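PDB 2GP4: 6-phosphogluconate dehydratase from Shewanella oneidensis, which probably catalyses the dehydration of 6-phosphogluconate, the Entner-Doudoroff step that an iron-sulfur cluster supports in this family, the cluster being absent from this apo form. Local coordinates for residues V491-G503 with P547-Q559. Numbering follows the deposited sequence.
Sequences VVVVKGQGPKANG and PEAIDGGLIAKVQ
With CG tucked over the backbone (chi1 67°) and an extended chain beyond, Glu548 carries its carboxylate to the first turn of the short helix 499-502, a worked example of an acidic side chain from a distant loop accepting N-H groups just after the N-cap residue, Gly498. Glu548 OE1 accepts Lys500 N on its syn side at 2.9 Å, fairly straight at 159°, while Glu548 OE2 takes a weak, bent bond from Ala501 N (3.1 Å). The amides at the helix start would probably favour the charged form of this buried carboxylate. Beside it, Ile550 CD1 lies 3.6 Å from Lys500 CB. The Lys500 chain, roughly perpendicular to Asp551, bends at chi4 (68°), and its NZ forms a salt bridge with the syn lone pair of Asp551 OD2 at 2.8 Å; a methionine here would probably leave Asp551 without its charged mate and Leu611 O without the hydrogen bond NZ also gives it. Farther along, strand 490-494 of the mixed sheet joins the loop after strand 541-546: Val493 CG1 packs on Ile555 CG1 at 3.7 Å, the side chains running in opposite directions. Asp529 receives the amides of Gly496 and Ala549. Lys495 NZ, hydrogen-bonded also to Thr588, donates to a water 2.8 Å away, which is 2.7 Å from Ile555 O.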
loop_
_atom_site.group_PDB
_atom_site.type_symbol
_atom_site.label_atom_id
_atom_site.label_comp_id
_atom_site.label_asym_id
_atom_site.label_seq_id
_atom_site.Cartn_x
_atom_site.Cartn_y
_atom_site.Cartn_z
ATOM N N VAL A 491 25.542 -4.949 10.696
ATOM C CA VAL A 491 24.277 -5.090 9.993
ATOM C C VAL A 491 23.506 -6.226 10.662
ATOM O O VAL A 491 23.932 -7.378 10.619
ATOM C CB VAL A 491 24.477 -5.346 8.473
ATOM C CG1 VAL A 491 23.135 -5.559 7.770
ATOM C CG2 VAL A 491 25.234 -4.191 7.829
ATOM N N VAL A 492 22.396 -5.889 11.313
ATOM C CA VAL A 492 21.538 -6.891 11.954
ATOM C C VAL A 492 20.658 -7.594 10.905
ATOM O O VAL A 492 19.785 -6.973 10.280
ATOM C CB VAL A 492 20.666 -6.270 13.069
ATOM C CG1 VAL A 492 19.741 -7.318 13.692
ATOM C CG2 VAL A 492 21.540 -5.628 14.141
ATOM N N VAL A 493 20.915 -8.886 10.711
ATOM C CA VAL A 493 20.198 -9.704 9.742
ATOM C C VAL A 493 19.131 -10.514 10.461
ATOM O O VAL A 493 19.435 -11.309 11.355
ATOM C CB VAL A 493 21.157 -10.672 8.998
ATOM C CG1 VAL A 493 20.377 -11.657 8.107
ATOM C CG2 VAL A 493 22.201 -9.893 8.189
ATOM N N VAL A 494 17.881 -10.303 10.062
ATOM C CA VAL A 494 16.752 -11.024 10.624
ATOM C C VAL A 494 16.123 -11.885 9.531
ATOM O O VAL A 494 15.486 -11.377 8.607
ATOM C CB VAL A 494 15.700 -10.063 11.214
ATOM C CG1 VAL A 494 14.641 -10.843 11.977
ATOM C CG2 VAL A 494 16.363 -9.016 12.125
ATOM N N LYS A 495 16.312 -13.194 9.633
ATOM C CA LYS A 495 15.834 -14.094 8.602
ATOM C C LYS A 495 14.642 -14.922 9.083
ATOM O O LYS A 495 14.266 -14.858 10.262
ATOM C CB LYS A 495 16.978 -14.975 8.087
ATOM C CG LYS A 495 17.679 -15.792 9.159
ATOM C CD LYS A 495 18.665 -16.749 8.537
ATOM C CE LYS A 495 19.258 -17.672 9.585
ATOM N NZ LYS A 495 20.329 -18.513 8.985
ATOM N N GLY A 496 14.045 -15.670 8.155
ATOM C CA GLY A 496 12.855 -16.480 8.429
ATOM C C GLY A 496 11.628 -15.634 8.707
ATOM O O GLY A 496 10.762 -16.019 9.497
ATOM N N GLN A 497 11.554 -14.477 8.055
ATOM C CA GLN A 497 10.487 -13.516 8.317
ATOM C C GLN A 497 9.674 -13.203 7.062
ATOM O O GLN A 497 8.824 -12.316 7.072
ATOM C CB GLN A 497 11.056 -12.219 8.928
ATOM C CG GLN A 497 11.876 -12.388 10.215
ATOM C CD GLN A 497 11.149 -13.151 11.318
ATOM O OE1 GLN A 497 9.989 -12.870 11.639
ATOM N NE2 GLN A 497 11.843 -14.121 11.914
ATOM N N GLY A 498 9.938 -13.940 5.988
ATOM C CA GLY A 498 9.229 -13.745 4.733
ATOM C C GLY A 498 7.832 -14.341 4.743
ATOM O O GLY A 498 7.437 -14.993 5.717
ATOM N N PRO A 499 7.066 -14.112 3.657
ATOM C CA PRO A 499 5.728 -14.681 3.485
ATOM C C PRO A 499 5.656 -16.185 3.774
ATOM O O PRO A 499 4.795 -16.620 4.540
ATOM C CB PRO A 499 5.424 -14.405 2.013
ATOM C CG PRO A 499 6.165 -13.158 1.721
ATOM C CD PRO A 499 7.439 -13.246 2.521
ATOM N N LYS A 500 6.567 -16.961 3.190
ATOM C CA LYS A 500 6.524 -18.425 3.306
ATOM C C LYS A 500 6.950 -18.929 4.684
ATOM O O LYS A 500 6.445 -19.944 5.159
ATOM C CB LYS A 500 7.370 -19.094 2.216
ATOM C CG LYS A 500 6.849 -18.920 0.787
ATOM C CD LYS A 500 7.566 -19.884 -0.163
ATOM C CE LYS A 500 7.190 -19.656 -1.624
ATOM N NZ LYS A 500 7.703 -18.350 -2.145
ATOM N N ALA A 501 7.875 -18.219 5.325
ATOM C CA ALA A 501 8.411 -18.658 6.608
ATOM C C ALA A 501 7.379 -18.602 7.724
ATOM O O ALA A 501 7.110 -19.610 8.371
ATOM C CB ALA A 501 9.633 -17.848 6.970
ATOM N N ASN A 502 6.811 -17.420 7.942
ATOM C CA ASN A 502 5.865 -17.191 9.030
ATOM C C ASN A 502 4.720 -16.221 8.669
ATOM O O ASN A 502 4.142 -15.583 9.543
ATOM C CB ASN A 502 6.612 -16.716 10.287
ATOM C CG ASN A 502 7.420 -15.435 10.056
ATOM O OD1 ASN A 502 7.450 -14.884 8.948
ATOM N ND2 ASN A 502 8.068 -14.950 11.114
ATOM N N GLY A 503 4.409 -16.099 7.382
ATOM C CA GLY A 503 3.322 -15.230 6.941
ATOM C C GLY A 503 3.664 -13.755 6.949
ATOM O O GLY A 503 2.772 -12.912 6.861
ATOM N N PRO A 547 15.376 -13.780 -2.906
ATOM C CA PRO A 547 14.582 -14.835 -2.245
ATOM C C PRO A 547 14.734 -14.841 -0.724
ATOM O O PRO A 547 15.818 -14.553 -0.211
ATOM C CB PRO A 547 15.155 -16.133 -2.839
ATOM C CG PRO A 547 15.836 -15.722 -4.096
ATOM C CD PRO A 547 16.405 -14.364 -3.786
ATOM N N GLU A 548 13.651 -15.148 -0.014
ATOM C CA GLU A 548 13.691 -15.250 1.444
ATOM C C GLU A 548 14.557 -16.433 1.887
ATOM O O GLU A 548 14.976 -17.245 1.053
ATOM C CB GLU A 548 12.280 -15.305 2.057
ATOM C CG GLU A 548 11.438 -16.541 1.757
ATOM C CD GLU A 548 10.126 -16.542 2.547
ATOM O OE1 GLU A 548 9.069 -16.193 1.971
ATOM O OE2 GLU A 548 10.148 -16.874 3.754
ATOM N N ALA A 549 14.843 -16.508 3.188
ATOM C CA ALA A 549 15.751 -17.528 3.721
ATOM C C ALA A 549 15.328 -18.949 3.339
ATOM O O ALA A 549 16.117 -19.691 2.751
ATOM C CB ALA A 549 15.909 -17.384 5.234
ATOM N N ILE A 550 14.081 -19.310 3.634
ATOM C CA ILE A 550 13.588 -20.666 3.350
ATOM C C ILE A 550 13.324 -20.946 1.862
ATOM O O ILE A 550 13.041 -22.085 1.484
ATOM C CB ILE A 550 12.343 -21.050 4.208
ATOM C CG1 ILE A 550 11.115 -20.221 3.818
ATOM C CG2 ILE A 550 12.665 -20.958 5.712
ATOM C CD1 ILE A 550 9.810 -20.891 4.180
ATOM N N ASP A 551 13.417 -19.912 1.025
ATOM C CA ASP A 551 13.384 -20.094 -0.425
ATOM C C ASP A 551 14.791 -20.280 -1.012
ATOM O O ASP A 551 14.957 -20.370 -2.227
ATOM C CB ASP A 551 12.656 -18.934 -1.113
ATOM C CG ASP A 551 11.174 -19.213 -1.328
ATOM O OD1 ASP A 551 10.825 -20.359 -1.684
ATOM O OD2 ASP A 551 10.355 -18.283 -1.158
ATOM N N GLY A 552 15.797 -20.337 -0.142
ATOM C CA GLY A 552 17.177 -20.593 -0.555
ATOM C C GLY A 552 17.975 -19.341 -0.857
ATOM O O GLY A 552 19.050 -19.412 -1.446
ATOM N N GLY A 553 17.446 -18.191 -0.451
ATOM C CA GLY A 553 18.115 -16.913 -0.674
ATOM C C GLY A 553 19.425 -16.818 0.082
ATOM O O GLY A 553 19.562 -17.365 1.186
ATOM N N LEU A 554 20.379 -16.105 -0.512
ATOM C CA LEU A 554 21.714 -15.952 0.049
ATOM C C LEU A 554 21.720 -15.477 1.509
ATOM O O LEU A 554 22.698 -15.682 2.229
ATOM C CB LEU A 554 22.556 -15.021 -0.837
ATOM C CG LEU A 554 24.071 -15.245 -0.829
ATOM C CD1 LEU A 554 24.422 -16.627 -1.394
ATOM C CD2 LEU A 554 24.796 -14.147 -1.596
ATOM N N ILE A 555 20.626 -14.857 1.944
ATOM C CA ILE A 555 20.452 -14.477 3.355
ATOM C C ILE A 555 20.566 -15.677 4.319
ATOM O O ILE A 555 21.001 -15.521 5.459
ATOM C CB ILE A 555 19.117 -13.710 3.585
ATOM C CG1 ILE A 555 19.013 -13.227 5.036
ATOM C CG2 ILE A 555 17.919 -14.566 3.175
ATOM C CD1 ILE A 555 17.815 -12.359 5.338
ATOM N N ALA A 556 20.183 -16.863 3.848
ATOM C CA ALA A 556 20.222 -18.084 4.655
ATOM C C ALA A 556 21.644 -18.567 4.947
ATOM O O ALA A 556 21.875 -19.257 5.941
ATOM C CB ALA A 556 19.409 -19.200 3.981
ATOM N N LYS A 557 22.588 -18.198 4.086
ATOM C CA LYS A 557 23.988 -18.614 4.237
ATOM C C LYS A 557 24.860 -17.617 5.001
ATOM O O LYS A 557 25.967 -17.965 5.435
ATOM C CB LYS A 557 24.611 -18.935 2.876
ATOM C CG LYS A 557 24.203 -20.299 2.327
ATOM C CD LYS A 557 24.939 -20.631 1.044
ATOM C CE LYS A 557 24.529 -22.000 0.522
ATOM N NZ LYS A 557 25.338 -22.390 -0.664
ATOM N N VAL A 558 24.359 -16.390 5.165
ATOM C CA VAL A 558 25.078 -15.338 5.892
ATOM C C VAL A 558 25.470 -15.832 7.289
ATOM O O VAL A 558 24.664 -16.451 7.983
ATOM C CB VAL A 558 24.243 -14.038 6.007
ATOM C CG1 VAL A 558 25.055 -12.927 6.671
ATOM C CG2 VAL A 558 23.761 -13.574 4.646
ATOM N N GLN A 559 26.715 -15.576 7.679
ATOM C CA GLN A 559 27.215 -15.967 8.994
ATOM C C GLN A 559 27.646 -14.723 9.750
ATOM O O GLN A 559 27.938 -13.700 9.137
ATOM C CB GLN A 559 28.392 -16.945 8.856
ATOM C CG GLN A 559 28.013 -18.302 8.269
ATOM C CD GLN A 559 29.199 -19.250 8.077
ATOM O OE1 GLN A 559 30.333 -18.959 8.476
ATOM N NE2 GLN A 559 28.930 -20.402 7.466
HETATM O O HOH W 1 19.252 -20.249 7.544
HETATM O O HOH W 2 22.085 -16.816 7.577
#